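Local coordinates for protein transketolase (Campylobacter jejuni, PDB 3L84) that belongs to the transketolase family of thiamine diphosphate-dependent enzymes and is built as a homodimer of three-domain chains, at residues N545-Q550 against K624-I629; F207-I212 against P233-A238; P466-F471 against P492-L497. All coordinates share one frame; numbering follows the deposited sequence.

Contact 1 (N545-Q550 against K624-I629); sequences NELEKQ and KLVNFI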
# COMPACT_ATOMS: atom_id res chain seq x y z
N ASN A 545 -13.74 -36.31 -12.03
CA ASN A 545 -14.27 -37.67 -11.76
C ASN A 545 -15.75 -37.74 -12.15
O ASN A 545 -16.20 -38.70 -12.76
CB ASN A 545 -14.13 -38.02 -10.26
CG ASN A 545 -12.73 -38.38 -9.87
OD1 ASN A 545 -11.91 -38.73 -10.72
ND2 ASN A 545 -12.42 -38.26 -8.56
N GLU A 546 -16.52 -36.71 -11.82
CA GLU A 546 -17.91 -36.67 -12.22
C GLU A 546 -18.07 -36.59 -13.75
O GLU A 546 -18.90 -37.29 -14.33
CB GLU A 546 -18.65 -35.52 -11.52
CG GLU A 546 -20.15 -35.40 -11.86
CD GLU A 546 -20.96 -36.61 -11.43
OE1 GLU A 546 -20.51 -37.32 -10.50
OE2 GLU A 546 -22.05 -36.85 -12.02
N LEU A 547 -17.28 -35.74 -14.40
CA LEU A 547 -17.31 -35.61 -15.85
C LEU A 547 -16.96 -36.94 -16.52
O LEU A 547 -17.61 -37.34 -17.46
CB LEU A 547 -16.38 -34.47 -16.33
CG LEU A 547 -16.85 -33.02 -16.12
CD1 LEU A 547 -15.69 -32.07 -16.16
CD2 LEU A 547 -17.89 -32.62 -17.16
N GLU A 548 -15.97 -37.65 -15.99
CA GLU A 548 -15.59 -38.97 -16.51
C GLU A 548 -16.74 -39.98 -16.33
O GLU A 548 -17.02 -40.77 -17.24
CB GLU A 548 -14.31 -39.46 -15.83
CG GLU A 548 -13.07 -38.67 -16.19
CD GLU A 548 -12.25 -39.22 -17.35
OE1 GLU A 548 -12.69 -40.20 -18.03
OE2 GLU A 548 -11.16 -38.67 -17.59
N LYS A 549 -17.43 -39.93 -15.19
CA LYS A 549 -18.59 -40.81 -14.95
C LYS A 549 -19.69 -40.50 -15.97
O LYS A 549 -20.42 -41.42 -16.40
CB LYS A 549 -19.07 -40.64 -13.50
CG LYS A 549 -20.32 -41.35 -13.10
CD LYS A 549 -20.58 -41.11 -11.60
CE LYS A 549 -21.78 -41.95 -11.13
NZ LYS A 549 -22.00 -41.82 -9.65
N GLN A 550 -19.81 -39.23 -16.38
CA GLN A 550 -20.75 -38.81 -17.41
C GLN A 550 -20.26 -39.00 -18.86
O GLN A 550 -20.97 -38.65 -19.79
CB GLN A 550 -21.23 -37.36 -17.18
CG GLN A 550 -21.96 -37.17 -15.84
CD GLN A 550 -22.45 -35.74 -15.55
OE1 GLN A 550 -22.88 -35.02 -16.45
NE2 GLN A 550 -22.44 -35.35 -14.27
N LYS A 624 -22.04 -27.24 -9.56
CA LYS A 624 -22.05 -25.97 -10.29
C LYS A 624 -20.93 -25.91 -11.32
O LYS A 624 -21.11 -25.39 -12.42
CB LYS A 624 -22.00 -24.79 -9.34
CG LYS A 624 -23.28 -24.64 -8.52
CD LYS A 624 -23.19 -23.50 -7.56
CE LYS A 624 -24.49 -23.19 -6.82
NZ LYS A 624 -24.33 -22.04 -5.87
N LEU A 625 -19.75 -26.41 -10.95
CA LEU A 625 -18.64 -26.37 -11.88
C LEU A 625 -18.89 -27.29 -13.07
O LEU A 625 -18.66 -26.91 -14.21
CB LEU A 625 -17.31 -26.68 -11.18
CG LEU A 625 -16.11 -26.74 -12.09
CD1 LEU A 625 -15.89 -25.44 -12.86
CD2 LEU A 625 -14.84 -27.07 -11.27
N VAL A 626 -19.39 -28.48 -12.81
CA VAL A 626 -19.73 -29.38 -13.92
C VAL A 626 -20.79 -28.78 -14.84
O VAL A 626 -20.68 -28.88 -16.04
CB VAL A 626 -20.18 -30.73 -13.38
CG1 VAL A 626 -20.86 -31.60 -14.48
CG2 VAL A 626 -19.00 -31.49 -12.76
N ASN A 627 -21.81 -28.16 -14.26
CA ASN A 627 -22.82 -27.47 -15.09
C ASN A 627 -22.23 -26.37 -15.96
O ASN A 627 -22.61 -26.24 -17.13
CB ASN A 627 -23.98 -26.98 -14.22
CG ASN A 627 -24.90 -28.10 -13.81
OD1 ASN A 627 -24.88 -29.19 -14.38
ND2 ASN A 627 -25.70 -27.84 -12.77
N PHE A 628 -21.29 -25.61 -15.41
CA PHE A 628 -20.59 -24.59 -16.16
C PHE A 628 -19.77 -25.21 -17.32
O PHE A 628 -19.84 -24.74 -18.47
CB PHE A 628 -19.68 -23.83 -15.20
CG PHE A 628 -18.83 -22.79 -15.87
CD1 PHE A 628 -19.32 -21.50 -16.13
CD2 PHE A 628 -17.53 -23.07 -16.22
CE1 PHE A 628 -18.53 -20.55 -16.74
CE2 PHE A 628 -16.72 -22.11 -16.80
CZ PHE A 628 -17.21 -20.84 -17.08
N ILE A 629 -19.02 -26.27 -17.03
CA ILE A 629 -18.18 -26.92 -18.04
C ILE A 629 -19.04 -27.50 -19.17
O ILE A 629 -18.63 -27.46 -20.33
CB ILE A 629 -17.29 -27.97 -17.39
CG1 ILE A 629 -16.28 -27.27 -16.46
CG2 ILE A 629 -16.58 -28.86 -18.43
CD1 ILE A 629 -15.43 -28.20 -15.62

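Contact 2 (F207-I212 against P233-A238); sequences FEVLSI and PCLIIA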
# COMPACT_ATOMS: atom_id res chain seq x y z
N PHE A 207 14.12 8.67 20.32
CA PHE A 207 15.33 9.21 19.70
C PHE A 207 15.95 10.34 20.53
O PHE A 207 15.27 11.08 21.26
CB PHE A 207 15.01 9.83 18.33
CG PHE A 207 14.82 8.83 17.20
CD1 PHE A 207 13.78 7.91 17.22
CD2 PHE A 207 15.63 8.88 16.07
CE1 PHE A 207 13.61 7.02 16.16
CE2 PHE A 207 15.45 8.02 15.02
CZ PHE A 207 14.44 7.09 15.06
N GLU A 208 17.26 10.49 20.38
CA GLU A 208 17.95 11.74 20.72
C GLU A 208 17.91 12.66 19.50
O GLU A 208 18.19 12.19 18.39
CB GLU A 208 19.40 11.49 21.10
CG GLU A 208 20.18 12.80 21.41
CD GLU A 208 21.57 12.60 21.99
OE1 GLU A 208 22.14 11.49 21.98
OE2 GLU A 208 22.13 13.62 22.47
N VAL A 209 17.59 13.93 19.70
CA VAL A 209 17.40 14.86 18.60
C VAL A 209 18.35 16.06 18.68
O VAL A 209 18.36 16.76 19.69
CB VAL A 209 15.94 15.35 18.53
CG1 VAL A 209 15.81 16.34 17.35
CG2 VAL A 209 14.95 14.17 18.40
N LEU A 210 19.13 16.26 17.63
CA LEU A 210 20.06 17.39 17.51
C LEU A 210 19.57 18.29 16.40
O LEU A 210 19.02 17.79 15.41
CB LEU A 210 21.48 16.86 17.19
CG LEU A 210 21.99 15.82 18.19
CD1 LEU A 210 23.35 15.19 17.77
CD2 LEU A 210 22.07 16.38 19.57
N SER A 211 19.78 19.59 16.51
CA SER A 211 19.33 20.57 15.53
C SER A 211 20.48 21.47 15.15
O SER A 211 21.08 22.12 16.05
CB SER A 211 18.21 21.41 16.12
OG SER A 211 17.07 20.59 16.39
N ILE A 212 20.84 21.49 13.87
CA ILE A 212 22.00 22.22 13.35
C ILE A 212 21.69 23.04 12.10
O ILE A 212 20.65 22.84 11.43
CB ILE A 212 23.16 21.27 12.99
CG1 ILE A 212 22.84 20.38 11.78
CG2 ILE A 212 23.58 20.43 14.21
CD1 ILE A 212 24.02 19.58 11.29
N PRO A 233 18.72 5.79 19.07
CA PRO A 233 18.73 6.24 17.66
C PRO A 233 18.76 7.76 17.67
O PRO A 233 18.16 8.37 18.57
CB PRO A 233 17.42 5.65 17.08
CG PRO A 233 16.54 5.42 18.29
CD PRO A 233 17.50 5.04 19.39
N CYS A 234 19.45 8.36 16.71
CA CYS A 234 19.65 9.80 16.71
C CYS A 234 19.19 10.45 15.45
O CYS A 234 19.54 9.99 14.36
CB CYS A 234 21.12 10.08 16.94
SG CYS A 234 21.56 11.83 17.15
N LEU A 235 18.43 11.53 15.60
CA LEU A 235 17.98 12.37 14.52
C LEU A 235 18.76 13.66 14.56
O LEU A 235 18.79 14.31 15.59
CB LEU A 235 16.49 12.67 14.64
CG LEU A 235 15.94 13.70 13.64
CD1 LEU A 235 15.93 13.09 12.24
CD2 LEU A 235 14.54 14.18 13.98
N ILE A 236 19.36 14.03 13.44
CA ILE A 236 19.94 15.35 13.24
C ILE A 236 19.02 16.11 12.30
O ILE A 236 18.85 15.75 11.14
CB ILE A 236 21.37 15.27 12.65
CG1 ILE A 236 22.28 14.52 13.63
CG2 ILE A 236 21.91 16.66 12.36
CD1 ILE A 236 23.69 14.18 13.06
N ILE A 237 18.41 17.16 12.82
CA ILE A 237 17.58 18.05 12.00
C ILE A 237 18.50 19.12 11.45
O ILE A 237 18.98 20.00 12.19
CB ILE A 237 16.45 18.70 12.82
CG1 ILE A 237 15.58 17.63 13.50
CG2 ILE A 237 15.61 19.63 11.96
CD1 ILE A 237 14.46 18.21 14.38
N ALA A 238 18.80 19.01 10.15
CA ALA A 238 19.79 19.91 9.55
C ALA A 238 19.07 20.94 8.70
O ALA A 238 18.45 20.60 7.70
CB ALA A 238 20.78 19.12 8.73

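Contact 3 (P466-F471 against P492-L497); sequences PNFLTF and PSAFVL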
# COMPACT_ATOMS: atom_id res chain seq x y z
N PRO A 466 6.69 -7.99 -12.00
CA PRO A 466 7.88 -8.71 -12.44
C PRO A 466 8.77 -9.21 -11.31
O PRO A 466 8.75 -8.65 -10.21
CB PRO A 466 8.61 -7.67 -13.31
CG PRO A 466 7.53 -6.76 -13.79
CD PRO A 466 6.60 -6.65 -12.62
N ASN A 467 9.63 -10.18 -11.63
CA ASN A 467 10.66 -10.66 -10.72
C ASN A 467 10.12 -11.16 -9.38
O ASN A 467 10.71 -10.93 -8.35
CB ASN A 467 11.75 -9.59 -10.44
CG ASN A 467 12.58 -9.24 -11.62
OD1 ASN A 467 12.58 -9.96 -12.64
ND2 ASN A 467 13.36 -8.18 -11.48
N PHE A 468 8.99 -11.84 -9.43
CA PHE A 468 8.37 -12.48 -8.28
C PHE A 468 7.87 -13.81 -8.71
O PHE A 468 7.30 -13.97 -9.84
CB PHE A 468 7.15 -11.71 -7.76
CG PHE A 468 7.28 -11.24 -6.34
CD1 PHE A 468 7.76 -10.01 -6.10
CD2 PHE A 468 7.02 -12.08 -5.26
CE1 PHE A 468 7.92 -9.55 -4.89
CE2 PHE A 468 7.18 -11.57 -3.96
CZ PHE A 468 7.65 -10.34 -3.79
N LEU A 469 8.02 -14.79 -7.86
CA LEU A 469 7.29 -16.05 -8.00
C LEU A 469 6.12 -16.05 -7.02
O LEU A 469 6.32 -15.70 -5.86
CB LEU A 469 8.20 -17.23 -7.71
CG LEU A 469 9.39 -17.37 -8.64
CD1 LEU A 469 10.24 -18.58 -8.24
CD2 LEU A 469 8.96 -17.49 -10.11
N THR A 470 4.94 -16.44 -7.45
CA THR A 470 3.79 -16.42 -6.57
C THR A 470 3.33 -17.87 -6.45
O THR A 470 2.66 -18.40 -7.36
CB THR A 470 2.66 -15.53 -7.09
OG1 THR A 470 3.22 -14.22 -7.35
CG2 THR A 470 1.51 -15.38 -6.09
N PHE A 471 3.66 -18.53 -5.36
CA PHE A 471 3.29 -19.93 -5.14
C PHE A 471 1.98 -20.03 -4.40
O PHE A 471 1.80 -19.37 -3.37
CB PHE A 471 4.35 -20.65 -4.34
CG PHE A 471 5.65 -20.82 -5.05
CD1 PHE A 471 5.79 -21.76 -6.04
CD2 PHE A 471 6.73 -20.01 -4.75
CE1 PHE A 471 7.01 -21.95 -6.67
CE2 PHE A 471 7.94 -20.20 -5.41
CZ PHE A 471 8.04 -21.17 -6.35
N PRO A 492 12.67 -12.87 -5.46
CA PRO A 492 11.83 -13.16 -4.32
C PRO A 492 10.60 -13.96 -4.65
O PRO A 492 10.18 -14.08 -5.79
CB PRO A 492 11.43 -11.79 -3.83
CG PRO A 492 11.52 -10.92 -5.03
CD PRO A 492 12.67 -11.44 -5.81
N SER A 493 10.03 -14.57 -3.60
CA SER A 493 8.83 -15.40 -3.74
C SER A 493 7.79 -15.05 -2.69
O SER A 493 8.13 -14.66 -1.55
CB SER A 493 9.16 -16.89 -3.54
OG SER A 493 9.99 -17.46 -4.58
N ALA A 494 6.52 -15.20 -3.06
CA ALA A 494 5.41 -15.15 -2.17
C ALA A 494 4.79 -16.54 -2.05
O ALA A 494 4.75 -17.29 -3.03
CB ALA A 494 4.35 -14.17 -2.65
N PHE A 495 4.29 -16.86 -0.86
CA PHE A 495 3.58 -18.08 -0.55
C PHE A 495 2.16 -17.69 -0.16
O PHE A 495 1.94 -17.00 0.84
CB PHE A 495 4.30 -18.83 0.56
CG PHE A 495 5.66 -19.30 0.16
CD1 PHE A 495 5.85 -20.57 -0.36
CD2 PHE A 495 6.72 -18.47 0.23
CE1 PHE A 495 7.15 -20.99 -0.73
CE2 PHE A 495 7.97 -18.88 -0.15
CZ PHE A 495 8.18 -20.13 -0.63
N VAL A 496 1.20 -18.16 -0.95
CA VAL A 496 -0.22 -17.82 -0.79
C VAL A 496 -0.92 -19.07 -0.23
O VAL A 496 -0.97 -20.11 -0.89
CB VAL A 496 -0.79 -17.37 -2.12
CG1 VAL A 496 -2.34 -17.15 -2.05
CG2 VAL A 496 -0.10 -16.12 -2.66
N LEU A 497 -1.35 -18.95 1.02
CA LEU A 497 -1.63 -20.09 1.87
C LEU A 497 -3.05 -20.02 2.45
O LEU A 497 -3.57 -18.94 2.75
CB LEU A 497 -0.60 -20.12 3.00
CG LEU A 497 0.86 -20.15 2.53
CD1 LEU A 497 1.78 -19.75 3.66
CD2 LEU A 497 1.22 -21.47 1.90

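Contact 1 (N545-Q550 against K624-I629)
Leu547 meets Val626 and Ile629 with its two methyl branches. Leu547 CD1 lies 3.9 Å from Ile629 CD1. Leu547 CD2 lies 4.1 Å from Val626 CG1. Ile629 also turns CG2 toward the leucine fork, so its two methyls both face Leu547. The side chains of Leu547 and Val626 run alongside each other, pointing opposite ways. Both methyls of Val626 are in contact. Val626 CG2 approaches the aliphatic CG of Glu546 at 4.2 Å, with the two side chains crossing at about a right angle. Val626 CG1 also meets the amide end of Gln550, whose NE2 is 4.1 Å away. This is the C-terminal domain of the transketolase fold, where helix 537-549 and helix 622-629 lie side by side on one face of a mixed sheet. The axes of the segments 545-549 and 624-629 approach to 10.6 Å and cross at -55°. Leu547 and Ile629 both rest on Leu530 of strand 528-532 beneath. Val626 also touches Ser543, one turn before Leu547 on helix 537-549. No hydrogen bond links the two segments. Instead, Gln550 NE2 donates to Glu546 OE2 at 2.7 Å, close to the amide plane and onto the anti lone pair of the carboxylate. The Glu546 chain reaches it by bending at chi2 (63°). This bond limits the rotation of the amide whose NE2 meets Val626, at the exposed border of the contact.

Contact 2 (F207-I212 against P233-A238)
Pro233 sets its CB over one face of the Phe207 ring at the start of the two strands. Pro233 CB is 3.8 Å from the centroid of the Phe207 ring and 12° off the normal, a CH-pi contact. Pro233 CG lies near Phe207 CD1, and the two side chains cross at about a right angle. Leu235 N comes at the edge of the same ring. Beyond this point the side chains alternate between two faces of the sheet. On one face, Val209 CG1 stands anti to its own N (chi1 180°). It meets Leu235 CD2 directly across and Ile237 CD1 diagonally, the latter at 3.8 Å. Helix 198-204 covers Val209 and Leu235, and its Phe202 meets the Phe207 ring edge-to-face. On the other face, Leu210 CD1 drops beside Cys234 SG at 3.9 Å. Ile212 places CG1 between its own N and carbonyl carbon (chi1 68°). Ile212 CD1 reaches Ile236 CG2 at 3.8 Å. Ile212 CG1 lies against the small Ala238 CB. Helix 217-228 packs on this face, and Glu208 OE1 is hydrogen-bonded to Ser230 OG. Five backbone hydrogen bonds join the strands. The first links Glu208 N to Pro233 O, and the last links Ile212 N to Ile237 O. This is the parallel pairing of a beta-alpha-beta unit, with helix 217-228 as its connection, at one border of the sheet in the thiamine diphosphate binding domain.

Contact 3 (P466-F471 against P492-L497)
A beta-alpha-beta unit of the pyrimidine binding domain brings strands 469-471 and 493-496 together in parallel, with helix 476-488 between them in the chain. Four backbone hydrogen bonds make the pairing. The first joins Leu469 N to Pro492 O at 3.1 Å; the last joins Val496 N to Phe471 O. Pro492 CG lies over one face of the Phe468 ring, 4.0 Å from the centroid and nearer the ring's border than its centre. Ala494 N is at the ring edge. Phe437 and Phe462 are further aromatic neighbours of this ring. Ser493 OG touches both Leu469 CB and the edge of the Phe471 ring, with Phe471 CE2 at 3.5 Å. The rings of Phe471 and Phe495 lie nearly parallel, their planes at 24°, but barely overlap; Phe471 CD2 lies over a face of Phe495. Trp483 stacks on Phe495. On the other face, Thr470 holds CG2 anti to the backbone N and OG1 beside it (chi1 -54°). The methyl thus meets Val496 CG2, while the hydroxyl bonds to Glu563. Backbone bonds set the register, and apolar and ring contacts fill both faces. Asn467 O, 3.2 Å from Pro492 CD, is buried without a hydrogen-bonding partner.

In the fold
The three contacts follow one another along the chain and fall in three different parts of the transketolase architecture. Contact 2 pairs strands in the thiamine diphosphate binding domain, contact 3 does the same in the pyrimidine binding domain, and contact 1 joins two helices of the C-terminal domain. Contacts 2 and 3 repeat one theme, a parallel strand pair at the border of a sheet. Their centres are 39 Å apart. Contact 3 is the most central, about 13 Å from the centre of the chain, and its Asn467 packs on Phe605 of the second subunit. Contacts 1 and 3 are 31 Å apart between centres, about 18 Å between nearest atoms. Contacts 1 and 2 lie on opposite sides of the chain's centre, 68 Å apart between their centres.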